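PDB 3FOK: Cgl0159-like domain-containing protein from Corynebacterium glutamicum, which is of unknown function but adopts a TIM-barrel fold, a scaffold shared by many enzymes, and forms assemblies of five copies. Local coordinates for residues Gln204-Ala209 with Glu234-Pro239; Tyr218-Leu223 with Gly266-Thr271; Thr240-Gly245 with His260-Pro265. One frame throughout, in Å; residues are numbered along the deposited sequence.

Contact 1 (Gln204-Ala209 with Glu234-Pro239)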
# COMPACT_ATOMS: atom_id res chain seq x y z
N GLN A 204 19.21 18.48 -16.12
CA GLN A 204 17.80 18.30 -15.78
C GLN A 204 17.63 17.26 -14.67
O GLN A 204 16.76 17.40 -13.81
CB GLN A 204 17.01 17.87 -17.01
CG GLN A 204 15.50 17.92 -16.80
CD GLN A 204 14.72 17.39 -17.99
OE1 GLN A 204 13.49 17.47 -18.02
NE2 GLN A 204 15.43 16.83 -18.97
N SER A 205 18.45 16.21 -14.70
CA SER A 205 18.36 15.16 -13.69
C SER A 205 18.77 15.68 -12.32
O SER A 205 18.22 15.27 -11.30
CB SER A 205 19.22 13.96 -14.08
OG SER A 205 20.60 14.24 -13.99
N VAL A 206 19.74 16.58 -12.30
CA VAL A 206 20.21 17.14 -11.04
C VAL A 206 19.14 18.03 -10.42
O VAL A 206 18.89 17.96 -9.21
CB VAL A 206 21.49 17.97 -11.24
CG1 VAL A 206 21.88 18.64 -9.95
CG2 VAL A 206 22.62 17.06 -11.71
N ALA A 207 18.50 18.86 -11.24
CA ALA A 207 17.45 19.75 -10.75
C ALA A 207 16.31 18.95 -10.13
O ALA A 207 15.69 19.39 -9.16
CB ALA A 207 16.93 20.62 -11.88
N ILE A 208 16.04 17.78 -10.69
CA ILE A 208 14.98 16.92 -10.18
C ILE A 208 15.41 16.21 -8.90
O ILE A 208 14.70 16.26 -7.90
CB ILE A 208 14.57 15.86 -11.25
CG1 ILE A 208 13.90 16.56 -12.43
CG2 ILE A 208 13.63 14.83 -10.63
CD1 ILE A 208 13.64 15.66 -13.61
N ALA A 209 16.56 15.56 -8.93
CA ALA A 209 17.06 14.83 -7.77
C ALA A 209 17.22 15.75 -6.55
O ALA A 209 16.84 15.39 -5.44
CB ALA A 209 18.38 14.15 -8.09
N GLU A 234 26.98 24.12 -12.53
CA GLU A 234 26.26 25.34 -12.21
C GLU A 234 24.82 24.94 -11.91
O GLU A 234 23.96 25.80 -11.71
CB GLU A 234 26.32 26.33 -13.38
CG GLU A 234 27.74 26.74 -13.76
CD GLU A 234 27.79 27.73 -14.93
OE1 GLU A 234 27.13 27.47 -15.96
OE2 GLU A 234 28.50 28.75 -14.81
N SER A 235 24.58 23.63 -11.88
CA SER A 235 23.25 23.08 -11.61
C SER A 235 22.93 22.99 -10.13
O SER A 235 21.77 23.12 -9.74
CB SER A 235 23.12 21.68 -12.22
OG SER A 235 23.04 21.74 -13.63
N THR A 236 23.94 22.75 -9.30
CA THR A 236 23.74 22.67 -7.86
C THR A 236 24.84 23.30 -7.05
O THR A 236 25.91 23.65 -7.55
CB THR A 236 23.62 21.22 -7.35
OG1 THR A 236 24.60 20.40 -8.00
CG2 THR A 236 22.23 20.68 -7.58
N THR A 237 24.54 23.43 -5.76
CA THR A 237 25.45 24.00 -4.79
C THR A 237 25.86 22.85 -3.88
O THR A 237 26.61 23.03 -2.92
CB THR A 237 24.73 25.05 -3.94
OG1 THR A 237 23.53 24.48 -3.40
CG2 THR A 237 24.36 26.25 -4.79
N MSE A 238 25.37 21.66 -4.20
CA MSE A 238 25.65 20.47 -3.40
C MSE A 238 26.96 19.77 -3.67
O MSE A 238 27.46 19.75 -4.79
CB MSE A 238 24.50 19.48 -3.57
CG MSE A 238 23.17 20.07 -3.15
SE MSE A 238 21.70 18.93 -3.59
CE MSE A 238 20.47 19.54 -2.21
N PRO A 239 27.55 19.18 -2.61
CA PRO A 239 28.82 18.46 -2.73
C PRO A 239 28.64 17.35 -3.76
O PRO A 239 27.68 16.58 -3.70
CB PRO A 239 29.06 17.94 -1.32
CG PRO A 239 27.68 17.84 -0.74
CD PRO A 239 27.02 19.09 -1.24
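A single methyl group, Val206 CG1, carries almost the whole of this contact: it reaches from a helix to Ser235 and Thr236 of a loop, and no hydrogen bond accompanies it. The valine belongs to helix 199-210 and uses only one of its two branches here. CG1 stands anti to the backbone N (chi1 175°), which directs it at the loop and turns CG2 another way, against Leu223 of strand 219-224. On the loop side, Ser235 offers its CB, with Val206 CG1 4.0 Å from Ser235 CB. Thr236 presents its branched end, and the two side chains run obliquely to each other; the approach of the two methyls is modelled too close to be taken at face value, so the detail at Thr236 is doubtful. All three residues are buried, so the join illustrates how one branched side chain can couple a helix to an irregular segment by packing. Beyond it, Thr236 and Met238, a selenomethionine, both lean on Ala210 near the end of the helix, while Thr237 OG1 is hydrogen-bonded to Asp97 of the second subunit. Within the TIM barrel, this is packing in the outer layer: a helix preceding strand 219-224 meets the loop that leads into the adjacent parallel strand, 240-243, as consecutive beta-alpha units lie side by side.

Contact 2 (Tyr218-Leu223 with Gly266-Thr271); sequences YTWMKL and GVRGLT
With every torsion near 180°, from CG anti to the backbone N (chi1 -175°) outward, Lys222 runs fully extended to Thr271, whose CG2 is likewise anti to its own backbone N and faces the lysine's end. The chains meet at about a right angle, Lys222 CE resting 3.6 Å from Thr271 CG2. A water extends this touch into a polar link: it donates to Thr271 O at 2.7 Å and receives a weak bond from Lys222 NZ at 2.9 Å. The stronger partner of that nitrogen is Glu182, in a salt bridge, and Lys146 NZ lies close by.

The second meeting place lies nearer the start of both strands. There Arg268, bent at chi2 (-83°), passes its aliphatic stem by the far end of the Trp220 indole, with Trp220 CZ3 3.8 Å from Arg268 CB. The ring and guanidinium planes are 61° apart, so they do not stack; the head of the arginine is instead hydrogen-bonded through NH1 to Gly42 O. Phe144 meets the Trp220 ring edge-to-face, and Ala19 of the second subunit packs on both Trp220 and Arg268.

The backbones are 9.7 Å apart between Trp220 CA and Arg268 CA, and closer, 7.5 Å, between Lys222 CA and Thr271 CA; strand 240-243 runs between them, its Leu241 touching both Trp220 and Thr271. Side chains joining next-but-one parallel strands, without backbone bonds, are characteristic of a closed TIM barrel: Lys222 and Thr271 meet in its interior, Trp220 and Arg268 at the N-terminal end of the strands, against the second subunit.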
# COMPACT_ATOMS: atom_id res chain seq x y z
N TYR A 218 21.60 17.21 3.61
CA TYR A 218 22.54 16.11 3.75
C TYR A 218 22.70 15.35 2.45
O TYR A 218 23.27 14.26 2.44
CB TYR A 218 22.09 15.14 4.84
CG TYR A 218 22.47 15.57 6.22
CD1 TYR A 218 21.70 16.50 6.92
CD2 TYR A 218 23.65 15.12 6.81
CE1 TYR A 218 22.09 16.96 8.17
CE2 TYR A 218 24.06 15.57 8.06
CZ TYR A 218 23.28 16.50 8.73
OH TYR A 218 23.69 16.98 9.95
N THR A 219 22.21 15.91 1.36
CA THR A 219 22.30 15.19 0.10
C THR A 219 23.45 15.63 -0.80
O THR A 219 23.71 16.81 -0.98
CB THR A 219 20.96 15.26 -0.68
OG1 THR A 219 21.03 16.27 -1.68
CG2 THR A 219 19.81 15.57 0.27
N TRP A 220 24.13 14.62 -1.34
CA TRP A 220 25.26 14.80 -2.24
C TRP A 220 24.83 14.31 -3.62
O TRP A 220 23.81 13.65 -3.76
CB TRP A 220 26.45 13.95 -1.78
CG TRP A 220 27.14 14.44 -0.55
CD1 TRP A 220 26.57 14.74 0.65
CD2 TRP A 220 28.55 14.66 -0.39
NE1 TRP A 220 27.53 15.13 1.55
CE2 TRP A 220 28.76 15.09 0.94
CE3 TRP A 220 29.65 14.53 -1.25
CZ2 TRP A 220 30.03 15.39 1.43
CZ3 TRP A 220 30.92 14.83 -0.75
CH2 TRP A 220 31.09 15.26 0.58
N MSE A 221 25.63 14.63 -4.62
CA MSE A 221 25.36 14.21 -5.98
C MSE A 221 26.52 13.34 -6.45
O MSE A 221 27.68 13.59 -6.13
CB MSE A 221 25.24 15.42 -6.91
CG MSE A 221 24.03 16.31 -6.67
SE MSE A 221 22.37 15.55 -7.32
CE MSE A 221 21.54 15.11 -5.64
N LYS A 222 26.18 12.30 -7.21
CA LYS A 222 27.17 11.40 -7.78
C LYS A 222 26.86 11.55 -9.26
O LYS A 222 25.89 10.98 -9.76
CB LYS A 222 26.92 9.97 -7.29
CG LYS A 222 27.96 8.95 -7.72
CD LYS A 222 27.55 7.57 -7.21
CE LYS A 222 28.43 6.47 -7.77
NZ LYS A 222 27.88 5.13 -7.44
N LEU A 223 27.68 12.33 -9.96
CA LEU A 223 27.45 12.60 -11.37
C LEU A 223 28.48 12.02 -12.32
O LEU A 223 29.61 11.71 -11.93
CB LEU A 223 27.37 14.11 -11.60
CG LEU A 223 26.44 14.92 -10.70
CD1 LEU A 223 26.54 16.39 -11.06
CD2 LEU A 223 25.01 14.43 -10.85
N GLY A 266 32.48 22.91 -6.15
CA GLY A 266 31.62 21.93 -5.52
C GLY A 266 32.03 20.48 -5.64
O GLY A 266 31.57 19.65 -4.86
N VAL A 267 32.88 20.15 -6.61
CA VAL A 267 33.32 18.77 -6.76
C VAL A 267 34.24 18.42 -5.60
O VAL A 267 35.24 19.10 -5.36
CB VAL A 267 34.05 18.56 -8.11
CG1 VAL A 267 34.51 17.12 -8.23
CG2 VAL A 267 33.11 18.91 -9.25
N ARG A 268 33.90 17.35 -4.90
CA ARG A 268 34.66 16.91 -3.73
C ARG A 268 35.45 15.62 -3.89
O ARG A 268 36.12 15.18 -2.95
CB ARG A 268 33.71 16.76 -2.54
CG ARG A 268 33.24 18.07 -1.96
CD ARG A 268 34.27 18.63 -1.01
NE ARG A 268 33.90 19.94 -0.48
CZ ARG A 268 34.43 20.47 0.61
NH1 ARG A 268 35.35 19.81 1.29
NH2 ARG A 268 34.05 21.67 1.02
N GLY A 269 35.39 15.00 -5.06
CA GLY A 269 36.14 13.77 -5.24
C GLY A 269 35.58 12.76 -6.21
O GLY A 269 34.85 13.10 -7.15
N LEU A 270 35.93 11.50 -5.97
CA LEU A 270 35.52 10.38 -6.82
C LEU A 270 34.84 9.23 -6.08
O LEU A 270 35.10 8.98 -4.90
CB LEU A 270 36.75 9.82 -7.54
CG LEU A 270 37.18 10.25 -8.94
CD1 LEU A 270 36.92 11.72 -9.19
CD2 LEU A 270 38.67 9.93 -9.10
N THR A 271 33.97 8.53 -6.81
CA THR A 271 33.27 7.34 -6.31
C THR A 271 33.19 6.48 -7.56
O THR A 271 32.16 6.39 -8.22
CB THR A 271 31.85 7.65 -5.80
OG1 THR A 271 31.92 8.50 -4.65
CG2 THR A 271 31.14 6.36 -5.40
O HOH W 1 30.41 4.33 -8.52

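Contact 3 (Thr240-Gly245 with His260-Pro265); sequences TLLLGG and HALTLP
Apolar contact alone links the two segments, and it converges on one methyl, Leu242 CD1, which meets Ala261 and Leu262 together. Leu242 holds CG anti to its carbonyl carbon (chi1 -48°), sending CD1 from the strand toward 260-265. Leu242 CD1 lies 3.6 Å from Ala261 CB, the short side chain of a residue on helix 252-261. Next to it comes a methyl-to-methyl touch, Leu242 CD1 to Leu262 CD1, also 3.6 Å, in which the two leucines are set obliquely.

Hydrogen bonds work within the second segment, shaping the chain that carries those methyls. His260 O is gripped twice, by Thr263 N at 3.0 Å and by Thr263 OG1 at 2.6 Å; the hydroxyl lies in the carbonyl plane, at a C=O...O angle of 157°. A type I turn follows from Ala261 to Leu264, closed by Leu264 N to Ala261 O at 2.9 Å.

Around this join, Met229 of helix 229-232 packs on both Leu242 and Ala261, and Leu270 of strand 267-272 touches Leu242 and Leu262. The cluster thus sits on the outer side of the barrel wall, where strands 240-243 and 267-272 meet helices 229-232 and 252-261.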
# COMPACT_ATOMS: atom_id res chain seq x y z
N THR A 240 29.57 17.28 -4.71
CA THR A 240 29.50 16.30 -5.77
C THR A 240 30.69 15.36 -5.86
O THR A 240 31.83 15.75 -5.60
CB THR A 240 29.33 17.01 -7.13
OG1 THR A 240 28.12 17.79 -7.12
CG2 THR A 240 29.26 16.01 -8.27
N LEU A 241 30.41 14.12 -6.23
CA LEU A 241 31.44 13.10 -6.41
C LEU A 241 31.27 12.58 -7.82
O LEU A 241 30.14 12.41 -8.30
CB LEU A 241 31.25 11.97 -5.39
CG LEU A 241 31.52 12.36 -3.94
CD1 LEU A 241 31.15 11.22 -3.02
CD2 LEU A 241 32.99 12.72 -3.77
N LEU A 242 32.38 12.34 -8.50
CA LEU A 242 32.33 11.87 -9.88
C LEU A 242 32.39 10.35 -9.98
O LEU A 242 33.01 9.69 -9.15
CB LEU A 242 33.49 12.49 -10.67
CG LEU A 242 33.64 14.00 -10.50
CD1 LEU A 242 34.87 14.48 -11.25
CD2 LEU A 242 32.40 14.71 -10.99
N LEU A 243 31.73 9.82 -11.00
CA LEU A 243 31.70 8.38 -11.23
C LEU A 243 32.37 8.06 -12.56
O LEU A 243 32.38 8.87 -13.48
CB LEU A 243 30.25 7.88 -11.23
CG LEU A 243 29.29 8.48 -12.28
CD1 LEU A 243 29.44 7.75 -13.60
CD2 LEU A 243 27.86 8.35 -11.78
N GLY A 244 32.96 6.87 -12.65
CA GLY A 244 33.62 6.45 -13.87
C GLY A 244 32.88 5.25 -14.43
O GLY A 244 33.17 4.11 -14.06
N GLY A 245 31.93 5.50 -15.32
CA GLY A 245 31.13 4.44 -15.90
C GLY A 245 31.82 3.32 -16.65
O GLY A 245 32.78 2.71 -16.17
N HIS A 260 40.17 17.34 -14.88
CA HIS A 260 39.59 18.64 -15.18
C HIS A 260 38.35 18.92 -14.34
O HIS A 260 38.25 19.95 -13.68
CB HIS A 260 39.21 18.75 -16.65
CG HIS A 260 38.33 19.94 -16.95
ND1 HIS A 260 38.77 21.24 -16.81
CD2 HIS A 260 37.03 20.02 -17.30
CE1 HIS A 260 37.77 22.06 -17.06
NE2 HIS A 260 36.70 21.35 -17.36
N ALA A 261 37.40 17.99 -14.38
CA ALA A 261 36.16 18.13 -13.63
C ALA A 261 36.43 18.29 -12.14
O ALA A 261 35.73 19.01 -11.44
CB ALA A 261 35.27 16.91 -13.87
N LEU A 262 37.47 17.60 -11.67
CA LEU A 262 37.86 17.64 -10.27
C LEU A 262 38.19 19.06 -9.78
O LEU A 262 38.22 19.31 -8.57
CB LEU A 262 39.06 16.72 -10.05
CG LEU A 262 38.97 15.57 -9.04
CD1 LEU A 262 37.55 15.01 -8.98
CD2 LEU A 262 39.95 14.48 -9.45
N THR A 263 38.42 19.98 -10.71
CA THR A 263 38.76 21.35 -10.35
C THR A 263 37.52 22.25 -10.26
O THR A 263 37.60 23.37 -9.74
CB THR A 263 39.72 22.00 -11.37
OG1 THR A 263 39.03 22.21 -12.61
CG2 THR A 263 40.93 21.10 -11.62
N LEU A 264 36.40 21.76 -10.77
CA LEU A 264 35.15 22.53 -10.77
C LEU A 264 34.57 22.80 -9.38
O LEU A 264 34.75 22.02 -8.45
CB LEU A 264 34.13 21.83 -11.65
CG LEU A 264 34.26 22.09 -13.16
CD1 LEU A 264 35.70 22.40 -13.54
CD2 LEU A 264 33.76 20.87 -13.91
N PRO A 265 33.84 23.92 -9.24
CA PRO A 265 33.20 24.33 -7.99
C PRO A 265 32.26 23.28 -7.41
O PRO A 265 31.36 22.80 -8.09
CB PRO A 265 32.44 25.60 -8.38
CG PRO A 265 33.18 26.10 -9.59
CD PRO A 265 33.46 24.83 -10.33

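Overall arrangement
From the N terminus, helix 199-210 opens contact 1 and strand 219-224 opens contact 2 before 234-239 closes the first; the two loops therefore cross. Strand 240-243 then begins contact 3, which shuts at 260-265, after contact 1 and wholly inside the loop that 266-271 completes. The backbone stitches them together: Pro239 O accepts from Met221 N, Thr240 O from Arg268 N and Leu242 O probably from Thr271 N. That last spacing, two residues against three, is consistent with a beta bulge at Arg268-Gly269. Contact 1 joins helix to loop in the outer layer, contact 3 packs the outward side of strand 240-243 against 260-265, whereas contact 2 spans the barrel's interior and the N-terminal ends of its strands.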